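Local coordinates for protein Na-translocating NADH-quinone reductase subunit C NqrC (Shewanella oneidensis, PDB 4XHF) that is the NqrC subunit of a membrane-bound, multisubunit Nqr complex and carries flavin mononucleotide in its FMN-binding domain, at residues 70-75 with 115-120. Sequence-based numbering, arbitrary orientation.
Sequences LLINLD and NDARVF
Ile72 and Val119 meet at about a right angle on one face of an antiparallel strand pair, the face that bears Leu70, Ile72, Ala117 and Val119, with Ile72 CG2 lying 3.9 Å from Val119 CG2. Val119 CG2 sits between its own backbone N and carbonyl carbon, with CG1 anti to the carbonyl (chi1 -61°), and from there also touches Leu70 CB at 3.7 Å. Just past the end of strand 67-73, Leu74 extends this apolar row: its CD2 lies against the methyl of Ala117, CB of that residue being 3.8 Å away. Two hydrogen-bonded pairs hold the strands together, Leu70 with Val119 and Ile72 with Ala117, each through two reciprocal N-H to O=C bonds. The bond from Ile72 N to Ala117 O (2.9 Å) is nearly straight, 174° at the hydrogen. One further bond, Leu74 N to Asn115 O at 3.0 Å, carries the pairing into the loop. The opposite face bears the non-hydrogen-bonded pairs. Here Leu71, its CG anti to the backbone N, crosses Asp116 at about a right angle and brings CD1 to 3.7 Å from Asp116 CB. Beyond it lies the polar edge, where the amide plane of Asn73 is turned 64° from the carboxylate of Asp116. One water links the two groups, donating to Asp116 OD1 at 2.7 Å and accepting a weak bond from Asn73 ND2; Asn73 OD1 is held instead by Thr76 N. Asp80 OD2 lies close to Asp116 OD1, a like-charge approach that may raise the affinity of one carboxylate for a proton. Within the branched antiparallel sheet, strand 67-73 pairs on with strand 79-80 and strand 113-123 with strand 129-139; Phe240 covers Leu74, Ala117 and Val119, while Arg118 and Phe120 pack on helix 29-48.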
loop_
_atom_site.group_PDB
_atom_site.type_symbol
_atom_site.label_atom_id
_atom_site.label_comp_id
_atom_site.label_asym_id
_atom_site.label_seq_id
_atom_site.Cartn_x
_atom_site.Cartn_y
_atom_site.Cartn_z
ATOM N N LEU A 70 1.221 -7.748 -10.672
ATOM C CA LEU A 70 2.106 -7.128 -11.647
ATOM C C LEU A 70 3.385 -6.647 -10.994
ATOM O O LEU A 70 3.358 -6.080 -9.905
ATOM C CB LEU A 70 1.419 -5.946 -12.328
ATOM C CG LEU A 70 0.230 -6.246 -13.234
ATOM C CD1 LEU A 70 -0.475 -4.957 -13.599
ATOM C CD2 LEU A 70 0.696 -6.968 -14.480
ATOM N N LEU A 71 4.503 -6.881 -11.669
ATOM C CA LEU A 71 5.767 -6.270 -11.295
ATOM C C LEU A 71 6.005 -5.116 -12.258
ATOM O O LEU A 71 6.082 -5.323 -13.467
ATOM C CB LEU A 71 6.910 -7.285 -11.349
ATOM C CG LEU A 71 8.267 -6.816 -10.817
ATOM C CD1 LEU A 71 8.199 -6.533 -9.319
ATOM C CD2 LEU A 71 9.349 -7.844 -11.130
ATOM N N ILE A 72 6.101 -3.903 -11.724
ATOM C CA ILE A 72 6.231 -2.716 -12.558
ATOM C C ILE A 72 7.506 -1.954 -12.234
ATOM O O ILE A 72 7.958 -1.929 -11.090
ATOM C CB ILE A 72 5.011 -1.771 -12.397
ATOM C CG1 ILE A 72 4.880 -1.279 -10.953
ATOM C CG2 ILE A 72 3.737 -2.479 -12.833
ATOM C CD1 ILE A 72 5.422 0.116 -10.731
ATOM N N ASN A 73 8.086 -1.345 -13.263
ATOM C CA ASN A 73 9.233 -0.470 -13.097
ATOM C C ASN A 73 8.776 0.895 -12.600
ATOM O O ASN A 73 8.028 1.593 -13.282
ATOM C CB ASN A 73 9.990 -0.332 -14.416
ATOM C CG ASN A 73 11.287 0.428 -14.266
ATOM O OD1 ASN A 73 11.301 1.656 -14.222
ATOM N ND2 ASN A 73 12.391 -0.303 -14.190
ATOM N N LEU A 74 9.226 1.268 -11.409
ATOM C CA LEU A 74 8.757 2.486 -10.762
ATOM C C LEU A 74 9.118 3.751 -11.538
ATOM O O LEU A 74 8.335 4.699 -11.582
ATOM C CB LEU A 74 9.320 2.569 -9.342
ATOM C CG LEU A 74 8.653 1.642 -8.323
ATOM C CD1 LEU A 74 9.498 1.525 -7.066
ATOM C CD2 LEU A 74 7.257 2.137 -7.979
ATOM N N ASP A 75 10.296 3.764 -12.154
ATOM C CA ASP A 75 10.757 4.940 -12.884
ATOM C C ASP A 75 9.994 5.150 -14.189
ATOM O O ASP A 75 9.652 6.282 -14.536
ATOM C CB ASP A 75 12.255 4.827 -13.179
ATOM C CG ASP A 75 13.110 4.970 -11.934
ATOM O OD1 ASP A 75 12.757 5.783 -11.053
ATOM O OD2 ASP A 75 14.139 4.268 -11.835
ATOM N N ASN A 115 13.940 -0.903 -7.612
ATOM C CA ASN A 115 13.616 -0.373 -8.930
ATOM C C ASN A 115 12.215 -0.789 -9.355
ATOM O O ASN A 115 11.508 -0.029 -10.018
ATOM C CB ASN A 115 14.639 -0.841 -9.966
ATOM C CG ASN A 115 16.016 -0.252 -9.733
ATOM O OD1 ASN A 115 16.157 0.806 -9.121
ATOM N ND2 ASN A 115 17.041 -0.935 -10.227
ATOM N N ASP A 116 11.823 -1.998 -8.958
ATOM C CA ASP A 116 10.514 -2.549 -9.300
ATOM C C ASP A 116 9.646 -2.735 -8.062
ATOM O O ASP A 116 10.144 -3.058 -6.984
ATOM C CB ASP A 116 10.660 -3.895 -10.017
ATOM C CG ASP A 116 11.451 -3.793 -11.307
ATOM O OD1 ASP A 116 11.570 -2.675 -11.851
ATOM O OD2 ASP A 116 11.949 -4.835 -11.779
ATOM N N ALA A 117 8.343 -2.537 -8.234
ATOM C CA ALA A 117 7.371 -2.772 -7.174
ATOM C C ALA A 117 6.307 -3.754 -7.649
ATOM O O ALA A 117 5.943 -3.766 -8.825
ATOM C CB ALA A 117 6.735 -1.466 -6.741
ATOM N N ARG A 118 5.821 -4.583 -6.731
ATOM C CA ARG A 118 4.728 -5.496 -7.032
ATOM C C ARG A 118 3.404 -4.821 -6.725
ATOM O O ARG A 118 3.186 -4.367 -5.606
ATOM C CB ARG A 118 4.859 -6.792 -6.233
ATOM C CG ARG A 118 3.675 -7.736 -6.391
ATOM C CD ARG A 118 3.886 -9.000 -5.585
ATOM N NE ARG A 118 4.133 -8.706 -4.177
ATOM C CZ ARG A 118 4.640 -9.572 -3.306
ATOM N NH1 ARG A 118 4.962 -10.799 -3.693
ATOM N NH2 ARG A 118 4.830 -9.209 -2.046
ATOM N N VAL A 119 2.529 -4.764 -7.722
ATOM C CA VAL A 119 1.219 -4.146 -7.567
ATOM C C VAL A 119 0.140 -5.130 -7.993
ATOM O O VAL A 119 0.432 -6.145 -8.625
ATOM C CB VAL A 119 1.101 -2.845 -8.392
ATOM C CG1 VAL A 119 2.130 -1.832 -7.929
ATOM C CG2 VAL A 119 1.270 -3.124 -9.877
ATOM N N PHE A 120 -1.104 -4.824 -7.637
ATOM C CA PHE A 120 -2.229 -5.711 -7.915
ATOM C C PHE A 120 -3.414 -4.952 -8.498
ATOM O O PHE A 120 -3.923 -4.022 -7.880
ATOM C CB PHE A 120 -2.668 -6.429 -6.640
ATOM C CG PHE A 120 -1.560 -7.150 -5.936
ATOM C CD1 PHE A 120 -0.773 -6.496 -5.003
ATOM C CD2 PHE A 120 -1.314 -8.485 -6.196
ATOM C CE1 PHE A 120 0.245 -7.160 -4.350
ATOM C CE2 PHE A 120 -0.299 -9.156 -5.548
ATOM C CZ PHE A 120 0.482 -8.492 -4.623
HETATM O O HOH W 1 13.941 -2.943 -13.048
#